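Local coordinates for protein eukaryotic Translation Initiation 4E (Schistosoma mansoni, PDB 3HXI) that binds the 7-methylguanosine cap of messenger RNA and probably recruits capped messages for translation, a step 4E-BP is thought to block, at residues A92-V96 / D97-D101. Numbering follows the deposited sequence.
Sequences ARQDV and DFLWD
An N-cap starts helix 96-108 here: Asp-95, the last residue before the helix, reaches over the first turn with its carboxylate and accepts from the backbone of Asp-97, Asp-97 N to Asp-95 OD1 3.0 Å. The bond is bent, 142° at the hydrogen, and the N-H meets OD1 from above the carboxylate plane. CG of Asp-95, anti to the backbone N (chi1 180°), places OD1 within 3.4 Å of Asp-97 CB. The helix's own bonding begins with the same residue, since Asp-95 O takes Leu-99 N at 3.1 Å; Val-96 O then receives Trp-100 N at 2.9 Å. On the loop side Gln-94 lies across Leu-99 at about a right angle, Gln-94 OE1 4.0 Å from Leu-99 CD1. Asp-95 OD1 and Asp-97 OD2 are 4.0 Å apart, two like charges that may repel each other, an effect the helix N-terminus would be expected to ease. In the eIF4E fold this helix packs against the antiparallel sheet, with Leu-99 on Leu-135 and Trp-100 reaching Ala-124 and Leu-135. Gln-94 OE1 accepts from Thr-91 N and Asp-97 OD1 from Arg-56 N, while Asp-101 of the same helix salt-bridges Arg-54 and a basic side chain of the bound peptide.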
loop_
_atom_site.group_PDB
_atom_site.type_symbol
_atom_site.label_atom_id
_atom_site.label_comp_id
_atom_site.label_asym_id
_atom_site.label_seq_id
_atom_site.Cartn_x
_atom_site.Cartn_y
_atom_site.Cartn_z
ATOM N N ALA A 92 4.876 -10.084 15.412
ATOM C CA ALA A 92 6.051 -10.952 15.283
ATOM C C ALA A 92 5.775 -12.254 14.532
ATOM O O ALA A 92 6.646 -12.748 13.844
ATOM C CB ALA A 92 6.674 -11.247 16.649
ATOM N N ARG A 93 4.570 -12.812 14.648
ATOM C CA ARG A 93 4.291 -14.109 14.009
ATOM C C ARG A 93 4.018 -14.007 12.510
ATOM O O ARG A 93 4.056 -15.010 11.812
ATOM C CB ARG A 93 3.113 -14.819 14.699
ATOM C CG ARG A 93 1.751 -14.416 14.182
ATOM C CD ARG A 93 0.651 -15.393 14.595
ATOM N NE ARG A 93 -0.110 -14.876 15.730
ATOM C CZ ARG A 93 -1.138 -15.496 16.319
ATOM N NH1 ARG A 93 -1.566 -16.682 15.887
ATOM N NH2 ARG A 93 -1.741 -14.926 17.361
ATOM N N GLN A 94 3.732 -12.798 12.014
ATOM C CA GLN A 94 3.297 -12.640 10.613
ATOM C C GLN A 94 4.466 -12.599 9.637
ATOM O O GLN A 94 5.493 -12.023 9.952
ATOM C CB GLN A 94 2.506 -11.341 10.473
ATOM C CG GLN A 94 1.174 -11.381 11.139
ATOM C CD GLN A 94 0.479 -10.035 11.064
ATOM O OE1 GLN A 94 1.047 -8.995 11.437
ATOM N NE2 GLN A 94 -0.733 -10.042 10.555
ATOM N N ASP A 95 4.302 -13.201 8.456
ATOM C CA ASP A 95 5.301 -13.103 7.389
ATOM C C ASP A 95 5.051 -11.830 6.572
ATOM O O ASP A 95 4.008 -11.720 5.936
ATOM C CB ASP A 95 5.182 -14.332 6.477
ATOM C CG ASP A 95 6.170 -14.318 5.339
ATOM O OD1 ASP A 95 7.098 -13.467 5.315
ATOM O OD2 ASP A 95 6.020 -15.178 4.459
ATOM N N VAL A 96 6.007 -10.906 6.561
ATOM C CA VAL A 96 5.816 -9.625 5.846
ATOM C C VAL A 96 5.837 -9.817 4.327
ATOM O O VAL A 96 5.274 -9.010 3.590
ATOM C CB VAL A 96 6.790 -8.498 6.292
ATOM C CG1 VAL A 96 6.445 -8.020 7.696
ATOM C CG2 VAL A 96 8.276 -8.920 6.232
ATOM N N ASP A 97 6.508 -10.877 3.861
ATOM C CA ASP A 97 6.493 -11.210 2.428
ATOM C C ASP A 97 5.073 -11.546 1.965
ATOM O O ASP A 97 4.633 -11.053 0.933
ATOM C CB ASP A 97 7.403 -12.395 2.132
ATOM C CG ASP A 97 8.880 -12.048 2.205
ATOM O OD1 ASP A 97 9.236 -10.849 2.204
ATOM O OD2 ASP A 97 9.692 -13.000 2.245
ATOM N N PHE A 98 4.374 -12.391 2.739
ATOM C CA PHE A 98 2.958 -12.750 2.505
ATOM C C PHE A 98 2.073 -11.499 2.567
ATOM O O PHE A 98 1.270 -11.247 1.652
ATOM C CB PHE A 98 2.500 -13.808 3.535
ATOM C CG PHE A 98 1.033 -14.140 3.468
ATOM C CD1 PHE A 98 0.556 -15.066 2.526
ATOM C CD2 PHE A 98 0.127 -13.528 4.336
ATOM C CE1 PHE A 98 -0.815 -15.367 2.452
ATOM C CE2 PHE A 98 -1.241 -13.821 4.283
ATOM C CZ PHE A 98 -1.719 -14.739 3.341
ATOM N N LEU A 99 2.216 -10.717 3.633
ATOM C CA LEU A 99 1.393 -9.505 3.801
ATOM C C LEU A 99 1.533 -8.561 2.606
ATOM O O LEU A 99 0.538 -8.087 2.062
ATOM C CB LEU A 99 1.777 -8.731 5.074
ATOM C CG LEU A 99 1.433 -9.375 6.422
ATOM C CD1 LEU A 99 1.893 -8.470 7.564
ATOM C CD2 LEU A 99 -0.078 -9.664 6.545
ATOM N N TRP A 100 2.771 -8.292 2.220
ATOM C CA TRP A 100 3.042 -7.377 1.096
ATOM C C TRP A 100 2.534 -7.935 -0.213
ATOM O O TRP A 100 1.844 -7.242 -0.948
ATOM C CB TRP A 100 4.528 -7.086 0.999
ATOM C CG TRP A 100 4.927 -5.937 0.111
ATOM C CD1 TRP A 100 5.857 -5.982 -0.880
ATOM C CD2 TRP A 100 4.439 -4.578 0.148
ATOM N NE1 TRP A 100 5.991 -4.731 -1.470
ATOM C CE2 TRP A 100 5.129 -3.860 -0.861
ATOM C CE3 TRP A 100 3.490 -3.904 0.924
ATOM C CZ2 TRP A 100 4.895 -2.485 -1.116
ATOM C CZ3 TRP A 100 3.252 -2.530 0.671
ATOM C CH2 TRP A 100 3.958 -1.844 -0.346
ATOM N N ASP A 101 2.859 -9.193 -0.512
ATOM C CA ASP A 101 2.374 -9.810 -1.754
ATOM C C ASP A 101 0.841 -9.872 -1.843
ATOM O O ASP A 101 0.287 -9.579 -2.884
ATOM C CB ASP A 101 2.940 -11.217 -1.944
ATOM C CG ASP A 101 4.439 -11.226 -2.226
ATOM O OD1 ASP A 101 5.033 -10.145 -2.488
ATOM O OD2 ASP A 101 5.028 -12.346 -2.187
#